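Local coordinates for protein beta-hexosaminidase Amuc_2018 (Akkermansia muciniphila, PDB 6JEB) that hydrolyses terminal non-reducing N-acetyl-D-hexosamine residues of N-acetyl-beta-D-hexosaminides, including beta-linked GlcNAc at the ends of N-glycans and in chitobiose, at residues Gln331-Thr336 with Leu341-Ala346; Leu378-Gly383 with Arg393-Pro398; Gly250-Gly255 with Ala295-Asn300; Gly310-Tyr315 with Lys337-Asn342. One frame throughout, in Å; residues are numbered along the deposited sequence. Where two conformers were deposited one is given.

Contact 1: Gln331-Thr336 with Leu341-Ala346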
loop_
_atom_site.group_PDB
_atom_site.type_symbol
_atom_site.label_atom_id
_atom_site.label_comp_id
_atom_site.label_asym_id
_atom_site.label_seq_id
_atom_site.Cartn_x
_atom_site.Cartn_y
_atom_site.Cartn_z
ATOM N N GLN A 331 -11.616 -1.146 17.966
ATOM C CA GLN A 331 -12.704 -0.181 17.876
ATOM C C GLN A 331 -13.048 0.124 16.424
ATOM O O GLN A 331 -14.225 0.272 16.075
ATOM C CB GLN A 331 -12.333 1.097 18.631
ATOM C CG GLN A 331 -11.912 0.872 20.082
ATOM C CD GLN A 331 -10.412 0.636 20.245
ATOM O OE1 GLN A 331 -9.816 -0.208 19.564
ATOM N NE2 GLN A 331 -9.794 1.390 21.150
ATOM N N SER A 332 -12.035 0.201 15.556
ATOM C CA SER A 332 -12.286 0.481 14.147
ATOM C C SER A 332 -13.063 -0.648 13.487
ATOM O O SER A 332 -13.979 -0.396 12.696
ATOM C CB SER A 332 -10.965 0.720 13.420
ATOM O OG SER A 332 -10.287 1.837 13.969
ATOM N N ILE A 333 -12.708 -1.898 13.789
ATOM C CA ILE A 333 -13.446 -3.031 13.237
ATOM C C ILE A 333 -14.913 -2.946 13.635
ATOM O O ILE A 333 -15.815 -3.098 12.801
ATOM C CB ILE A 333 -12.804 -4.360 13.679
ATOM C CG1 ILE A 333 -11.390 -4.490 13.102
ATOM C CG2 ILE A 333 -13.671 -5.540 13.251
ATOM C CD1 ILE A 333 -10.599 -5.642 13.688
ATOM N N GLU A 334 -15.165 -2.653 14.911
ATOM C CA GLU A 334 -16.531 -2.622 15.423
ATOM C C GLU A 334 -17.313 -1.446 14.850
ATOM O O GLU A 334 -18.466 -1.598 14.428
ATOM C CB GLU A 334 -16.505 -2.560 16.951
ATOM C CG GLU A 334 -17.830 -2.182 17.588
ATOM C CD GLU A 334 -17.727 -2.062 19.093
ATOM O OE1 GLU A 334 -17.382 -3.067 19.747
ATOM O OE2 GLU A 334 -17.976 -0.958 19.622
ATOM N N LYS A 335 -16.700 -0.258 14.826
ATOM C CA LYS A 335 -17.414 0.930 14.363
ATOM C C LYS A 335 -17.673 0.887 12.860
ATOM O O LYS A 335 -18.727 1.335 12.397
ATOM C CB LYS A 335 -16.650 2.201 14.743
ATOM C CG LYS A 335 -16.552 2.463 16.236
ATOM C CD LYS A 335 -17.920 2.616 16.879
ATOM C CE LYS A 335 -17.802 2.691 18.396
ATOM N NZ LYS A 335 -18.822 1.853 19.088
ATOM N N THR A 336 -16.722 0.376 12.073
ATOM C CA THR A 336 -16.965 0.297 10.636
ATOM C C THR A 336 -18.067 -0.706 10.317
ATOM O O THR A 336 -18.878 -0.476 9.412
ATOM C CB THR A 336 -15.680 -0.025 9.870
ATOM O OG1 THR A 336 -15.086 -1.220 10.392
ATOM C CG2 THR A 336 -14.693 1.136 9.967
ATOM N N LEU A 341 -19.356 0.188 6.703
ATOM C CA LEU A 341 -18.159 0.476 5.926
ATOM C C LEU A 341 -17.318 -0.784 5.781
ATOM O O LEU A 341 -17.328 -1.663 6.646
ATOM C CB LEU A 341 -17.316 1.556 6.611
ATOM C CG LEU A 341 -18.056 2.860 6.909
ATOM C CD1 LEU A 341 -17.222 3.803 7.768
ATOM C CD2 LEU A 341 -18.445 3.540 5.607
ATOM N N ASN A 342 -16.586 -0.864 4.676
ATOM C CA ASN A 342 -15.586 -1.907 4.507
ATOM C C ASN A 342 -14.248 -1.415 5.042
ATOM O O ASN A 342 -13.981 -0.213 5.090
ATOM C CB ASN A 342 -15.491 -2.307 3.039
ATOM C CG ASN A 342 -16.804 -2.880 2.525
ATOM O OD1 ASN A 342 -17.397 -3.753 3.157
ATOM N ND2 ASN A 342 -17.281 -2.369 1.399
ATOM N N LEU A 343 -13.404 -2.355 5.454
ATOM C CA LEU A 343 -12.205 -2.013 6.203
ATOM C C LEU A 343 -10.995 -2.725 5.623
ATOM O O LEU A 343 -11.049 -3.924 5.338
ATOM C CB LEU A 343 -12.371 -2.390 7.679
ATOM C CG LEU A 343 -11.225 -1.980 8.600
ATOM C CD1 LEU A 343 -11.086 -0.467 8.598
ATOM C CD2 LEU A 343 -11.451 -2.500 10.013
ATOM N N ILE A 344 -9.902 -1.982 5.456
ATOM C CA ILE A 344 -8.595 -2.552 5.154
ATOM C C ILE A 344 -7.724 -2.302 6.378
ATOM O O ILE A 344 -7.698 -1.186 6.907
ATOM C CB ILE A 344 -7.986 -1.938 3.880
ATOM C CG1 ILE A 344 -8.808 -2.354 2.652
ATOM C CG2 ILE A 344 -6.536 -2.377 3.708
ATOM C CD1 ILE A 344 -8.486 -1.557 1.393
ATOM N N MET A 345 -7.036 -3.338 6.848
ATOM C CA MET A 345 -6.235 -3.246 8.062
ATOM C C MET A 345 -4.830 -2.760 7.714
ATOM O O MET A 345 -4.086 -3.450 7.012
ATOM C CB MET A 345 -6.184 -4.613 8.747
ATOM C CG MET A 345 -5.395 -4.643 10.044
ATOM S SD MET A 345 -5.934 -3.393 11.232
ATOM C CE MET A 345 -7.630 -3.887 11.552
ATOM N N ALA A 346 -4.468 -1.575 8.219
ATOM C CA ALA A 346 -3.140 -0.997 8.033
ATOM C C ALA A 346 -2.568 -0.527 9.366
ATOM O O ALA A 346 -1.796 0.433 9.411
ATOM C CB ALA A 346 -3.175 0.148 7.018
#
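I333 and T336 of helix 329-339 pack on L343 of strand 342-345 inside a beta-alpha-beta unit of the TIM barrel, where the helix runs nearly antiparallel to the strand (164°). The tight part is apolar. In the conformers modelled here for L343 and M345, L343 CD2 lies 3.7 Å from I333 CG1, the two side chains crossing at about a right angle. With L343 CG anti to the backbone N (chi1 -175°), the same methyl also comes within 3.9 Å of T336 OG1. Further along, M345 bends at chi2 and chi3 and brings its CE to 4.1 Å from I333 CD1. The other flank of the helix is looser: Q331 and K335 are exposed, and E334 leaves the helix on the side away from the strand. T336 OG1 bonds S332 O at 2.7 Å, reaching it from the face opposite to T336 N, and is also bonded to H391 NE2. Replacing T336 by an alanine is likely to leave H391 NE2 without this hydroxyl partner and open a gap beside L343. At the helix end the chain turns back, and L341 N donates to T336 O at 2.8 Å with an N-H...O angle of 162°.

Contact 2: Leu378-Gly383 with Arg393-Pro398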
loop_
_atom_site.group_PDB
_atom_site.type_symbol
_atom_site.label_atom_id
_atom_site.label_comp_id
_atom_site.label_asym_id
_atom_site.label_seq_id
_atom_site.Cartn_x
_atom_site.Cartn_y
_atom_site.Cartn_z
ATOM N N LEU A 378 0.529 -10.247 13.403
ATOM C CA LEU A 378 -0.707 -9.646 12.912
ATOM C C LEU A 378 -1.680 -10.705 12.401
ATOM O O LEU A 378 -1.356 -11.473 11.488
ATOM C CB LEU A 378 -0.403 -8.660 11.791
ATOM C CG LEU A 378 -1.643 -8.051 11.131
ATOM C CD1 LEU A 378 -2.418 -7.190 12.131
ATOM C CD2 LEU A 378 -1.241 -7.243 9.906
ATOM N N ASP A 379 -2.873 -10.730 12.991
ATOM C CA ASP A 379 -4.060 -11.334 12.395
ATOM C C ASP A 379 -4.946 -10.159 12.013
ATOM O O ASP A 379 -5.398 -9.426 12.908
ATOM C CB ASP A 379 -4.766 -12.218 13.428
ATOM C CG ASP A 379 -6.147 -12.698 12.973
ATOM O OD1 ASP A 379 -6.511 -12.521 11.790
ATOM O OD2 ASP A 379 -6.883 -13.263 13.820
ATOM N N PRO A 380 -5.188 -9.901 10.719
ATOM C CA PRO A 380 -5.980 -8.714 10.344
ATOM C C PRO A 380 -7.337 -8.648 11.010
ATOM O O PRO A 380 -7.861 -7.544 11.213
ATOM C CB PRO A 380 -6.096 -8.844 8.819
ATOM C CG PRO A 380 -4.864 -9.594 8.428
ATOM C CD PRO A 380 -4.683 -10.614 9.529
ATOM N N ALA A 381 -7.913 -9.796 11.374
ATOM C CA ALA A 381 -9.207 -9.849 12.042
ATOM C C ALA A 381 -9.100 -9.749 13.555
ATOM O O ALA A 381 -10.134 -9.664 14.225
ATOM C CB ALA A 381 -9.938 -11.143 11.678
ATOM N N PHE A 382 -7.885 -9.751 14.104
ATOM C CA PHE A 382 -7.673 -9.649 15.547
ATOM C C PHE A 382 -8.499 -10.675 16.320
ATOM O O PHE A 382 -9.068 -10.384 17.376
ATOM C CB PHE A 382 -7.896 -8.220 16.046
ATOM C CG PHE A 382 -6.792 -7.288 15.665
ATOM C CD1 PHE A 382 -6.743 -6.730 14.398
ATOM C CD2 PHE A 382 -5.779 -6.994 16.562
ATOM C CE1 PHE A 382 -5.707 -5.887 14.037
ATOM C CE2 PHE A 382 -4.745 -6.147 16.209
ATOM C CZ PHE A 382 -4.708 -5.594 14.943
ATOM N N GLY A 383 -8.569 -11.889 15.774
ATOM C CA GLY A 383 -9.259 -12.988 16.414
ATOM C C GLY A 383 -10.768 -12.928 16.362
ATOM O O GLY A 383 -11.421 -13.793 16.958
ATOM N N ARG A 393 -11.444 -6.411 4.254
ATOM C CA ARG A 393 -11.061 -6.824 2.913
ATOM C C ARG A 393 -9.627 -7.319 2.829
ATOM O O ARG A 393 -9.284 -7.999 1.853
ATOM C CB ARG A 393 -11.236 -5.664 1.927
ATOM C CG ARG A 393 -12.661 -5.126 1.849
ATOM C CD ARG A 393 -12.741 -3.924 0.919
ATOM N NE ARG A 393 -12.380 -4.260 -0.456
ATOM C CZ ARG A 393 -12.330 -3.380 -1.451
ATOM N NH1 ARG A 393 -12.619 -2.105 -1.224
ATOM N NH2 ARG A 393 -11.992 -3.771 -2.675
ATOM N N GLY A 394 -8.786 -6.997 3.802
ATOM C CA GLY A 394 -7.422 -7.485 3.767
ATOM C C GLY A 394 -6.479 -6.575 4.543
ATOM O O GLY A 394 -6.871 -5.932 5.517
ATOM N N VAL A 395 -5.233 -6.556 4.090
ATOM C CA VAL A 395 -4.127 -5.967 4.833
ATOM C C VAL A 395 -3.339 -5.069 3.895
ATOM O O VAL A 395 -3.339 -5.266 2.677
ATOM C CB VAL A 395 -3.230 -7.075 5.437
ATOM C CG1 VAL A 395 -2.442 -7.802 4.342
ATOM C CG2 VAL A 395 -2.317 -6.517 6.509
ATOM N N HIS A 396 -2.658 -4.078 4.469
ATOM C CA HIS A 396 -2.019 -3.042 3.664
ATOM C C HIS A 396 -0.891 -2.435 4.484
ATOM O O HIS A 396 -1.122 -1.981 5.608
ATOM C CB HIS A 396 -3.073 -1.975 3.349
ATOM C CG HIS A 396 -2.731 -1.058 2.215
ATOM N ND1 HIS A 396 -2.901 -1.415 0.893
ATOM C CD2 HIS A 396 -2.301 0.229 2.208
ATOM C CE1 HIS A 396 -2.570 -0.395 0.119
ATOM N NE2 HIS A 396 -2.201 0.616 0.893
ATOM N N ALA A 397 0.318 -2.414 3.932
ATOM C CA ALA A 397 1.479 -1.905 4.663
ATOM C C ALA A 397 2.075 -0.692 3.965
ATOM O O ALA A 397 2.666 -0.834 2.878
ATOM C CB ALA A 397 2.539 -2.997 4.809
ATOM N N PRO A 398 1.958 0.503 4.539
ATOM C CA PRO A 398 2.606 1.682 3.943
ATOM C C PRO A 398 4.085 1.751 4.284
ATOM O O PRO A 398 4.500 1.499 5.421
ATOM C CB PRO A 398 1.865 2.863 4.592
ATOM C CG PRO A 398 0.674 2.266 5.307
ATOM C CD PRO A 398 1.040 0.859 5.633
#
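L378 and P380 both pack on V395, whose CB bond points toward their loop. The closest touch is L378 CD2 against V395 CG2 at 3.6 Å, the two side chains sliding past each other in opposite directions. The valine's CG2, lying opposite its backbone N, is the methyl that meets the leucine. P380 sits beside them more loosely, its CG 4.2 Å from V395 CB. No hydrogen bond joins the two segments. V395 belongs to strand 392-399, the eighth and last strand of the TIM barrel in chain order, and its backbone is bonded to W92 and G94 of the first, so the loop packs on the barrel where it closes. On the loop side, P380 is held in a type I turn from D379 to F382, closed by F382 N to D379 O at 2.8 Å. The D379 carboxylate ties the turn and the residue after it: OD1 takes A381 N at 3.1 Å in an Asx turn, and OD2 takes G383 N at 2.9 Å, both donors lying well above the carboxylate plane. R89 pairs with OD1 in a salt bridge, and R432 NH1 bonds L378 O. The F382 side chain touches I333 and M345.

Contact 3: Gly250-Gly255 with Ala295-Asn300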
loop_
_atom_site.group_PDB
_atom_site.type_symbol
_atom_site.label_atom_id
_atom_site.label_comp_id
_atom_site.label_asym_id
_atom_site.label_seq_id
_atom_site.Cartn_x
_atom_site.Cartn_y
_atom_site.Cartn_z
ATOM N N GLY A 250 -9.999 2.243 -11.218
ATOM C CA GLY A 250 -11.161 3.037 -10.890
ATOM C C GLY A 250 -11.299 3.390 -9.428
ATOM O O GLY A 250 -12.307 3.989 -9.046
ATOM N N ILE A 251 -10.334 3.027 -8.595
ATOM C CA ILE A 251 -10.354 3.340 -7.174
ATOM C C ILE A 251 -9.419 4.516 -6.943
ATOM O O ILE A 251 -8.250 4.476 -7.351
ATOM C CB ILE A 251 -9.899 2.123 -6.354
ATOM C CG1 ILE A 251 -10.829 0.930 -6.609
ATOM C CG2 ILE A 251 -9.841 2.473 -4.881
ATOM C CD1 ILE A 251 -10.394 -0.340 -5.895
ATOM N N VAL A 252 -9.917 5.558 -6.281
ATOM C CA VAL A 252 -9.122 6.741 -5.966
ATOM C C VAL A 252 -9.120 6.902 -4.454
ATOM O O VAL A 252 -10.167 7.163 -3.844
ATOM C CB VAL A 252 -9.649 8.004 -6.659
ATOM C CG1 VAL A 252 -8.786 9.204 -6.286
ATOM C CG2 VAL A 252 -9.659 7.812 -8.169
ATOM N N HIS A 253 -7.952 6.727 -3.845
ATOM C CA HIS A 253 -7.793 6.949 -2.415
ATOM C C HIS A 253 -7.738 8.458 -2.203
ATOM O O HIS A 253 -6.920 9.146 -2.824
ATOM C CB HIS A 253 -6.491 6.275 -1.982
ATOM C CG HIS A 253 -6.347 6.070 -0.504
ATOM N ND1 HIS A 253 -6.528 7.080 0.418
ATOM C CD2 HIS A 253 -5.978 4.975 0.205
ATOM C CE1 HIS A 253 -6.289 6.615 1.631
ATOM N NE2 HIS A 253 -5.968 5.335 1.533
ATOM N N LEU A 254 -8.650 8.985 -1.386
ATOM C CA LEU A 254 -8.730 10.418 -1.134
ATOM C C LEU A 254 -7.969 10.845 0.116
ATOM O O LEU A 254 -7.982 12.032 0.464
ATOM C CB LEU A 254 -10.198 10.851 -1.029
ATOM C CG LEU A 254 -11.068 10.641 -2.272
ATOM C CD1 LEU A 254 -12.494 11.074 -1.963
ATOM C CD2 LEU A 254 -10.497 11.408 -3.475
ATOM N N GLY A 255 -7.305 9.916 0.797
ATOM C CA GLY A 255 -6.555 10.281 1.982
ATOM C C GLY A 255 -7.456 10.660 3.140
ATOM O O GLY A 255 -8.137 9.804 3.712
ATOM N N ALA A 295 -19.114 12.246 -5.342
ATOM C CA ALA A 295 -20.017 12.460 -6.469
ATOM C C ALA A 295 -19.241 12.771 -7.742
ATOM O O ALA A 295 -19.607 12.304 -8.827
ATOM C CB ALA A 295 -21.012 13.575 -6.153
ATOM N N LEU A 296 -18.162 13.555 -7.628
ATOM C CA LEU A 296 -17.304 13.804 -8.784
ATOM C C LEU A 296 -16.708 12.504 -9.301
ATOM O O LEU A 296 -16.700 12.246 -10.510
ATOM C CB LEU A 296 -16.179 14.767 -8.413
ATOM C CG LEU A 296 -16.383 16.268 -8.531
ATOM C CD1 LEU A 296 -15.052 16.957 -8.268
ATOM C CD2 LEU A 296 -16.926 16.639 -9.905
ATOM N N LEU A 297 -16.183 11.678 -8.391
ATOM C CA LEU A 297 -15.636 10.385 -8.791
ATOM C C LEU A 297 -16.690 9.526 -9.481
ATOM O O LEU A 297 -16.403 8.868 -10.486
ATOM C CB LEU A 297 -15.085 9.658 -7.569
ATOM C CG LEU A 297 -13.830 10.260 -6.927
ATOM C CD1 LEU A 297 -13.543 9.606 -5.571
ATOM C CD2 LEU A 297 -12.628 10.106 -7.868
ATOM N N ALA A 298 -17.915 9.516 -8.950
ATOM C CA ALA A 298 -18.956 8.660 -9.510
ATOM C C ALA A 298 -19.272 9.013 -10.959
ATOM O O ALA A 298 -19.671 8.138 -11.734
ATOM C CB ALA A 298 -20.208 8.718 -8.636
ATOM N N LYS A 299 -19.092 10.279 -11.347
ATOM C CA LYS A 299 -19.312 10.663 -12.739
ATOM C C LYS A 299 -18.363 9.939 -13.688
ATOM O O LYS A 299 -18.672 9.790 -14.877
ATOM C CB LYS A 299 -19.149 12.173 -12.898
ATOM C CG LYS A 299 -20.370 12.987 -12.526
ATOM C CD LYS A 299 -20.043 14.474 -12.519
ATOM C CE LYS A 299 -19.008 14.832 -13.584
ATOM N NZ LYS A 299 -19.579 15.552 -14.760
ATOM N N ASN A 300 -17.204 9.506 -13.194
ATOM C CA ASN A 300 -16.239 8.752 -13.981
ATOM C C ASN A 300 -16.289 7.263 -13.689
ATOM O O ASN A 300 -15.397 6.530 -14.128
ATOM C CB ASN A 300 -14.814 9.244 -13.714
ATOM C CG ASN A 300 -14.609 10.694 -14.077
ATOM O OD1 ASN A 300 -15.244 11.218 -14.995
ATOM N ND2 ASN A 300 -13.707 11.355 -13.359
#
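L297 O accepts N300 N at 2.9 Å in the last turn of helix 282-299, and from this turn the L297 side chain reaches across to V252 and L254. Its two methyls divide the work. CD2 lies against V252, 3.8 Å from V252 CG2, the two side chains crossing obliquely. CD1 meets L254 tip to tip, 4.0 Å from L254 CD1 and nearly as close to L254 CD2. With CG beside the backbone N and anti to the carbonyl carbon (chi1 -69°), the L297 fork faces both residues. F240 and L243 of helix 230-246 and P304 of strand 303-307 close around this leucine, valine and leucine. With an alanine here in place of L297, both methyls are gone, and a gap is likely to open between helix and strand where they touched V252 and L254. Strands 251-253 and 303-307 are parallel neighbours in the barrel, and helix 282-299, after two shorter helices, is part of the crossover that joins them. V252 and L254 face the helix, while I251 and H253 turn the other way; H253 ND1 takes G255 N at 3.0 Å, with the donor only 1° out of the ring plane, and its ring stacks on that of H125. With no hydrogen bond crossing between the segments, the helix is held to the strand here by shape and the burial of methyl groups.

Contact 4: Gly310-Tyr315 with Lys337-Asn342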
loop_
_atom_site.group_PDB
_atom_site.type_symbol
_atom_site.label_atom_id
_atom_site.label_comp_id
_atom_site.label_asym_id
_atom_site.label_seq_id
_atom_site.Cartn_x
_atom_site.Cartn_y
_atom_site.Cartn_z
ATOM N N GLY A 310 -11.379 7.741 12.768
ATOM C CA GLY A 310 -12.020 7.491 14.040
ATOM C C GLY A 310 -13.430 8.023 14.187
ATOM O O GLY A 310 -14.034 7.829 15.249
ATOM N N ASN A 311 -13.974 8.688 13.173
ATOM C CA ASN A 311 -15.348 9.188 13.201
ATOM C C ASN A 311 -16.074 8.557 12.018
ATOM O O ASN A 311 -16.075 9.103 10.912
ATOM C CB ASN A 311 -15.397 10.713 13.134
ATOM C CG ASN A 311 -16.818 11.247 13.238
ATOM O OD1 ASN A 311 -17.754 10.492 13.509
ATOM N ND2 ASN A 311 -16.989 12.545 13.024
ATOM N N ALA A 312 -16.704 7.407 12.254
ATOM C CA ALA A 312 -17.342 6.691 11.158
ATOM C C ALA A 312 -18.443 7.505 10.494
ATOM O O ALA A 312 -18.806 7.215 9.349
ATOM C CB ALA A 312 -17.887 5.350 11.644
ATOM N N GLY A 313 -18.960 8.532 11.172
ATOM C CA GLY A 313 -20.070 9.299 10.633
ATOM C C GLY A 313 -19.735 10.146 9.420
ATOM O O GLY A 313 -20.655 10.592 8.727
ATOM N N ILE A 314 -18.447 10.384 9.141
ATOM C CA ILE A 314 -18.090 11.233 8.003
ATOM C C ILE A 314 -18.017 10.476 6.684
ATOM O O ILE A 314 -17.818 11.107 5.634
ATOM C CB ILE A 314 -16.813 12.078 8.210
ATOM C CG1 ILE A 314 -15.559 11.201 8.273
ATOM C CG2 ILE A 314 -16.937 12.959 9.457
ATOM C CD1 ILE A 314 -14.260 12.013 8.246
ATOM N N TYR A 315 -18.166 9.154 6.697
ATOM C CA TYR A 315 -18.116 8.347 5.487
ATOM C C TYR A 315 -19.516 7.867 5.130
ATOM O O TYR A 315 -20.445 7.929 5.939
ATOM C CB TYR A 315 -17.162 7.156 5.669
ATOM C CG TYR A 315 -15.856 7.578 6.306
ATOM C CD1 TYR A 315 -14.877 8.241 5.565
ATOM C CD2 TYR A 315 -15.617 7.351 7.656
ATOM C CE1 TYR A 315 -13.687 8.653 6.158
ATOM C CE2 TYR A 315 -14.435 7.754 8.258
ATOM C CZ TYR A 315 -13.470 8.403 7.503
ATOM O OH TYR A 315 -12.302 8.812 8.103
ATOM N N LYS A 337 -18.118 -1.822 11.046
ATOM C CA LYS A 337 -19.218 -2.760 10.855
ATOM C C LYS A 337 -20.554 -2.085 11.141
ATOM O O LYS A 337 -21.502 -2.205 10.357
ATOM C CB LYS A 337 -19.034 -3.986 11.746
ATOM C CG LYS A 337 -20.158 -5.005 11.599
ATOM C CD LYS A 337 -20.051 -6.116 12.620
ATOM C CE LYS A 337 -21.295 -6.987 12.599
ATOM N NZ LYS A 337 -21.468 -7.657 11.278
ATOM N N LYS A 338 -20.636 -1.352 12.256
ATOM C CA LYS A 338 -21.890 -0.693 12.616
ATOM C C LYS A 338 -22.292 0.352 11.586
ATOM O O LYS A 338 -23.490 0.551 11.340
ATOM C CB LYS A 338 -21.776 -0.041 13.995
ATOM C CG LYS A 338 -21.589 -1.011 15.144
ATOM C CD LYS A 338 -21.764 -0.314 16.487
ATOM C CE LYS A 338 -21.327 -1.210 17.634
ATOM N NZ LYS A 338 -21.895 -2.577 17.512
ATOM N N ALA A 339 -21.318 1.022 10.974
ATOM C CA ALA A 339 -21.584 2.069 10.000
ATOM C C ALA A 339 -21.739 1.542 8.581
ATOM O O ALA A 339 -21.977 2.336 7.665
ATOM C CB ALA A 339 -20.470 3.121 10.036
ATOM N N GLY A 340 -21.597 0.235 8.371
ATOM C CA GLY A 340 -21.710 -0.314 7.034
ATOM C C GLY A 340 -20.538 -0.002 6.133
ATOM O O GLY A 340 -20.703 0.069 4.911
ATOM N N LEU A 341 -19.356 0.188 6.703
ATOM C CA LEU A 341 -18.159 0.476 5.926
ATOM C C LEU A 341 -17.318 -0.784 5.781
ATOM O O LEU A 341 -17.328 -1.663 6.646
ATOM C CB LEU A 341 -17.316 1.556 6.611
ATOM C CG LEU A 341 -18.056 2.860 6.909
ATOM C CD1 LEU A 341 -17.222 3.803 7.768
ATOM C CD2 LEU A 341 -18.445 3.540 5.607
ATOM N N ASN A 342 -16.586 -0.864 4.676
ATOM C CA ASN A 342 -15.586 -1.907 4.507
ATOM C C ASN A 342 -14.248 -1.415 5.042
ATOM O O ASN A 342 -13.981 -0.213 5.090
ATOM C CB ASN A 342 -15.491 -2.307 3.039
ATOM C CG ASN A 342 -16.804 -2.880 2.525
ATOM O OD1 ASN A 342 -17.397 -3.753 3.157
ATOM N ND2 ASN A 342 -17.281 -2.369 1.399
#
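The Schellman motif that ends helix 329-339 brings A339 and L341 against A312 and Y315 of the loop following strand 303-307. G340, with its positive phi of 73°, makes the turn; G340 N bonds back to K337 O at 3.1 Å, and the second bond of the motif runs from L341 N to T336 O. Just before the glycine, A339 CB meets A312 CB at 3.8 Å, methyl to methyl, at the partly exposed end of the contact. The buried end belongs to L341 and Y315, whose side chains cross at about a right angle. L341 CD2 lies 3.8 Å from Y315 CB, while L341 CD1 approaches the ring obliquely, 3.9 Å from Y315 CD2. Y315 CG lies beside the backbone N (chi1 -46°); the ring stays near L341 at CD2, and its hydroxyl end leads away to a bond with E309 N. I314 CG1 covers one ring face, 3.5 Å above the plane and over its centre, and the ring of F306 meets it too. The Y315 side chain lies about 7 Å from that of W324, which binds substrate. On the loop side, N311 OD1 takes G313 N at 3.3 Å in an Asx turn that starts the 3-10 segment 312-314. In the chain this short segment lies between strands 303-307 and 320-323, parallel neighbours in the barrel, in a crossover that would carry a full alpha helix in the classical TIM barrel.

How the contacts relate
From the N terminus, contact 3 comes first and closes the longest loop, from strand 251-253 to the end of helix 282-299. Contact 4 opens next, on the loop after strand 303-307. Contacts 4 and 1 cross: contact 1 opens at 331, inside the span of contact 4, and ends beyond it, and they share L341 and N342. Contact 4 ties the C-terminal end of helix 329-339 to the preceding crossover, contact 1 ties the helix to the strand that follows. Contact 2 comes last, folding the loop at 378-383 onto strand 392-399. Contacts 1 and 2 meet in the barrel sheet, where probable hydrogen bonds link L343 O to R393 N and M345 N to G394 O. Contact 3 touches none of the others.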